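Local atomic coordinates of outer surface protein (Borrelia burgdorferi, PDB entry 5IZT), a protein that is of unknown function but, as a plasmid-encoded outer surface protein related to CRASP-1, is probably displayed on the surface of the Lyme disease spirochaete. Residues G292-I295 against S296-L299; F325-K328 against L329-K333. One frame throughout, in Å; residues are numbered along the deposited sequence.

How the interactions relate
Both interactions are i to i+4 contacts along single helices that follow each other in the chain: interaction 1 lies in helix 280-316, interaction 2 in helix 322-359, their centres 21 Å apart. Residues 292-299 sit close to the middle of the molecule, largely buried, and their chemistry is mainly polar: an amide-carboxylate bond whose other ends are held by an arginine and a lysine from neighbouring helices, with one isoleucine-leucine pair beside it. Residues 325-333, some 24 Å from the chain centre, are only partly buried and divide by side. Phenylalanine and leucine pack on the inward face, whereas a lysine chain, a methionine and a glutamate weakly linked through a water lie farther round the helix.

Interaction 1: residues G292-I295 against S296-L299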
loop_
_atom_site.group_PDB
_atom_site.type_symbol
_atom_site.label_atom_id
_atom_site.label_comp_id
_atom_site.label_asym_id
_atom_site.label_seq_id
_atom_site.Cartn_x
_atom_site.Cartn_y
_atom_site.Cartn_z
ATOM N N GLY A 292 -5.511 -1.764 1.359
ATOM C CA GLY A 292 -5.142 -3.169 1.483
ATOM C C GLY A 292 -3.738 -3.450 0.979
ATOM O O GLY A 292 -3.034 -4.305 1.523
ATOM N N THR A 293 -3.314 -2.745 -0.071
ATOM C CA THR A 293 -1.956 -2.902 -0.568
ATOM C C THR A 293 -0.940 -2.526 0.504
ATOM O O THR A 293 0.028 -3.259 0.748
ATOM C CB THR A 293 -1.748 -2.037 -1.806
ATOM O OG1 THR A 293 -2.556 -2.526 -2.866
ATOM C CG2 THR A 293 -0.278 -2.048 -2.261
ATOM N N GLN A 294 -1.123 -1.365 1.127
ATOM C CA GLN A 294 -0.141 -0.918 2.111
ATOM C C GLN A 294 -0.198 -1.777 3.368
ATOM O O GLN A 294 0.840 -2.082 3.968
ATOM C CB GLN A 294 -0.367 0.558 2.453
ATOM C CG GLN A 294 0.704 1.151 3.386
ATOM C CD GLN A 294 2.066 1.256 2.723
ATOM O OE1 GLN A 294 2.169 1.249 1.499
ATOM N NE2 GLN A 294 3.119 1.352 3.534
ATOM N N ILE A 295 -1.402 -2.186 3.783
ATOM C CA ILE A 295 -1.515 -2.967 5.005
ATOM C C ILE A 295 -0.813 -4.305 4.828
ATOM O O ILE A 295 -0.024 -4.729 5.683
ATOM C CB ILE A 295 -2.991 -3.152 5.387
ATOM C CG1 ILE A 295 -3.577 -1.799 5.843
ATOM C CG2 ILE A 295 -3.112 -4.233 6.462
ATOM C CD1 ILE A 295 -5.106 -1.786 5.989
ATOM N N SER A 296 -1.095 -4.993 3.718
ATOM C CA SER A 296 -0.441 -6.281 3.471
ATOM C C SER A 296 1.060 -6.119 3.320
ATOM O O SER A 296 1.826 -6.978 3.768
ATOM C CB SER A 296 -1.004 -6.951 2.220
ATOM O OG SER A 296 -2.329 -7.426 2.425
ATOM N N PHE A 297 1.490 -5.065 2.623
ATOM C CA PHE A 297 2.919 -4.783 2.458
ATOM C C PHE A 297 3.619 -4.686 3.810
ATOM O O PHE A 297 4.656 -5.326 4.034
ATOM C CB PHE A 297 3.087 -3.487 1.650
ATOM C CG PHE A 297 4.500 -3.023 1.503
ATOM C CD1 PHE A 297 5.351 -3.621 0.573
ATOM C CD2 PHE A 297 4.980 -1.982 2.264
ATOM C CE1 PHE A 297 6.661 -3.173 0.419
ATOM C CE2 PHE A 297 6.302 -1.528 2.121
ATOM C CZ PHE A 297 7.139 -2.135 1.206
ATOM N N GLU A 298 3.057 -3.907 4.739
ATOM C CA GLU A 298 3.705 -3.740 6.041
ATOM C C GLU A 298 3.703 -5.036 6.847
ATOM O O GLU A 298 4.673 -5.335 7.562
ATOM C CB GLU A 298 3.021 -2.608 6.824
ATOM C CG GLU A 298 3.266 -1.227 6.217
ATOM C CD GLU A 298 2.604 -0.088 6.991
ATOM O OE1 GLU A 298 2.185 -0.292 8.152
ATOM O OE2 GLU A 298 2.496 1.019 6.416
ATOM N N LEU A 299 2.610 -5.801 6.790
ATOM C CA LEU A 299 2.578 -7.082 7.495
ATOM C C LEU A 299 3.598 -8.060 6.905
ATOM O O LEU A 299 4.214 -8.847 7.634
ATOM C CB LEU A 299 1.163 -7.674 7.452
ATOM C CG LEU A 299 0.065 -6.996 8.283
ATOM C CD1 LEU A 299 -1.285 -7.527 7.877
ATOM C CD2 LEU A 299 0.289 -7.224 9.788
#
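The flat groups that meet here are the amide of Gln294 and the carboxylate of Glu298, turned 79° apart, with the Phe297 ring near the amide. Gln294 NE2 gives an N-H to Glu298 OE2 at 3.0 Å; the bond is nearly straight (168°) and lies in the amide plane, and OE2 receives it on its anti lone pair, away from OE1. The Gln294 chain leaves with CG anti to the backbone N and then bends at chi2 (68°), which swings the amide forward along the helix, toward Glu298 on the next turn. Glu298, extended beyond CG, passes its CG 3.4 Å from Gln294 O. The same NE2 comes obliquely to the Phe297 ring, 4.0 Å from CD2. The opposite ends of both groups are taken as well: Gln294 OE1 accepts from Arg343, and Glu298 OE1 forms a salt bridge with Lys251, so each flat group is held at two points and its rotation should be restricted.

Round the helix, Ile295 and Leu299 lie alongside each other, pointing the same way, and touch through CG2 of Ile295 and CD1 of Leu299 at 4.0 Å. Regular backbone bonds run underneath, such as Ser296 N to Gly292 O.

This turn of helix 280-316 is packed from several sides. Thr293 and Gln294 meet helix 243-255, Phe297 lies against Ile339 and Leu340 of helix 322-359 with Arg343 making a cation-pi contact to its ring, and Ser296 OG bonds to Arg385 of helix 366-395.

Interaction 2: residues F325-K328 against L329-K333; sequences FTMK and LKELK
Leu329 lies across one face of the Phe325 ring, one helical turn further on. Its CD1 stands 3.8 Å above the ring plane, offset toward the rim, in a CH-pi contact that runs 17° off the ring normal. CG of Leu329 approaches the ring at CE1, 3.7 Å away. The phenyl group reaches this place because Phe325 CG is anti to the backbone N (chi1 -164°), which carries the ring alongside the following turn.

Thr326 and Lys330 run side by side, pointing the same way. The methyl CG2 of Thr326 meets Lys330 CE at 3.5 Å, a tight carbon contact, while the threonine's OG1 is bonded back to Ser322 O of the preceding turn. Lys330 runs extended to CE and turns only at chi4 (-48°); its CG passes 3.2 Å from Thr326 O.

Met327 and Glu331 are set at an angle to each other: Glu331 OE2 lies 3.4 Å from the CG of Met327, with the sulfur SD farther off. A water hydrogen-bonds to Met327 O at 2.8 Å and gives a weak, long bond to Glu331 OE2, tying the carboxylate loosely to the backbone. Since Met327 O also accepts from Glu331 N, two donors grip that carbonyl.

Within the fold, this turn of helix 322-359, in a predicted coiled-coil region, packs against two helices. Phe325 and Leu332 meet helix 280-316 at Phe311, and Lys328 makes a cation-pi contact with the same ring. Thr326, Leu329 and Leu332 rest on helix 179-197, where Lys333 forms a salt bridge with Glu186.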
loop_
_atom_site.group_PDB
_atom_site.type_symbol
_atom_site.label_atom_id
_atom_site.label_comp_id
_atom_site.label_asym_id
_atom_site.label_seq_id
_atom_site.Cartn_x
_atom_site.Cartn_y
_atom_site.Cartn_z
ATOM N N PHE A 325 19.463 -22.940 4.394
ATOM C CA PHE A 325 19.261 -21.565 4.836
ATOM C C PHE A 325 19.394 -20.595 3.667
ATOM O O PHE A 325 18.557 -19.704 3.493
ATOM C CB PHE A 325 20.263 -21.245 5.955
ATOM C CG PHE A 325 19.928 -20.001 6.753
ATOM C CD1 PHE A 325 18.704 -19.356 6.600
ATOM C CD2 PHE A 325 20.843 -19.480 7.650
ATOM C CE1 PHE A 325 18.404 -18.206 7.332
ATOM C CE2 PHE A 325 20.556 -18.333 8.391
ATOM C CZ PHE A 325 19.331 -17.688 8.232
ATOM N N THR A 326 20.419 -20.779 2.824
ATOM C CA THR A 326 20.544 -19.967 1.618
ATOM C C THR A 326 19.283 -20.032 0.758
ATOM O O THR A 326 18.768 -18.996 0.318
ATOM C CB THR A 326 21.758 -20.433 0.816
ATOM O OG1 THR A 326 22.920 -20.270 1.617
ATOM C CG2 THR A 326 21.906 -19.625 -0.454
ATOM N N MET A 327 18.773 -21.245 0.503
ATOM C CA MET A 327 17.560 -21.377 -0.306
ATOM C C MET A 327 16.383 -20.634 0.317
ATOM O O MET A 327 15.600 -19.983 -0.385
ATOM C CB MET A 327 17.214 -22.858 -0.488
ATOM C CG MET A 327 15.825 -23.120 -1.091
ATOM S SD MET A 327 15.527 -24.873 -1.449
ATOM C CE MET A 327 16.681 -25.113 -2.799
ATOM N N LYS A 328 16.228 -20.713 1.634
ATOM C CA LYS A 328 15.113 -20.003 2.258
ATOM C C LYS A 328 15.301 -18.491 2.172
ATOM O O LYS A 328 14.330 -17.755 1.969
ATOM C CB LYS A 328 14.942 -20.465 3.707
ATOM C CG LYS A 328 14.473 -21.929 3.812
ATOM C CD LYS A 328 14.322 -22.389 5.255
ATOM C CE LYS A 328 14.158 -23.911 5.338
ATOM N NZ LYS A 328 13.017 -24.417 4.520
ATOM N N LEU A 329 16.538 -18.006 2.335
ATOM C CA LEU A 329 16.790 -16.566 2.225
ATOM C C LEU A 329 16.561 -16.063 0.801
ATOM O O LEU A 329 16.027 -14.961 0.599
ATOM C CB LEU A 329 18.223 -16.249 2.664
ATOM C CG LEU A 329 18.512 -16.367 4.163
ATOM C CD1 LEU A 329 20.028 -16.283 4.409
ATOM C CD2 LEU A 329 17.790 -15.259 4.913
ATOM N N LYS A 330 16.979 -16.845 -0.200
ATOM C CA LYS A 330 16.682 -16.497 -1.587
ATOM C C LYS A 330 15.179 -16.407 -1.820
ATOM O O LYS A 330 14.699 -15.476 -2.479
ATOM C CB LYS A 330 17.308 -17.529 -2.541
ATOM C CG LYS A 330 18.833 -17.560 -2.589
ATOM C CD LYS A 330 19.302 -18.538 -3.682
ATOM C CE LYS A 330 20.808 -18.792 -3.667
ATOM N NZ LYS A 330 21.627 -17.546 -3.589
ATOM N N GLU A 331 14.417 -17.354 -1.265
ATOM C CA GLU A 331 12.963 -17.328 -1.432
ATOM C C GLU A 331 12.345 -16.120 -0.737
ATOM O O GLU A 331 11.447 -15.469 -1.292
ATOM C CB GLU A 331 12.348 -18.628 -0.904
ATOM C CG GLU A 331 12.485 -19.781 -1.895
ATOM C CD GLU A 331 12.251 -21.164 -1.293
ATOM O OE1 GLU A 331 11.697 -21.260 -0.174
ATOM O OE2 GLU A 331 12.629 -22.160 -1.956
ATOM N N LEU A 332 12.816 -15.796 0.472
ATOM C CA LEU A 332 12.286 -14.626 1.166
ATOM C C LEU A 332 12.604 -13.352 0.398
ATOM O O LEU A 332 11.775 -12.436 0.324
ATOM C CB LEU A 332 12.852 -14.558 2.587
ATOM C CG LEU A 332 12.344 -15.631 3.568
ATOM C CD1 LEU A 332 13.078 -15.593 4.906
ATOM C CD2 LEU A 332 10.858 -15.423 3.796
ATOM N N LYS A 333 13.810 -13.268 -0.167
ATOM C CA LYS A 333 14.176 -12.099 -0.969
ATOM C C LYS A 333 13.328 -12.005 -2.236
ATOM O O LYS A 333 12.945 -10.903 -2.656
ATOM C CB LYS A 333 15.669 -12.144 -1.297
ATOM C CG LYS A 333 16.151 -11.023 -2.213
ATOM C CD LYS A 333 17.667 -11.036 -2.285
ATOM C CE LYS A 333 18.202 -10.105 -3.366
ATOM N NZ LYS A 333 19.655 -10.363 -3.601
HETATM O O HOH W 1 15.303 -20.332 -3.190
#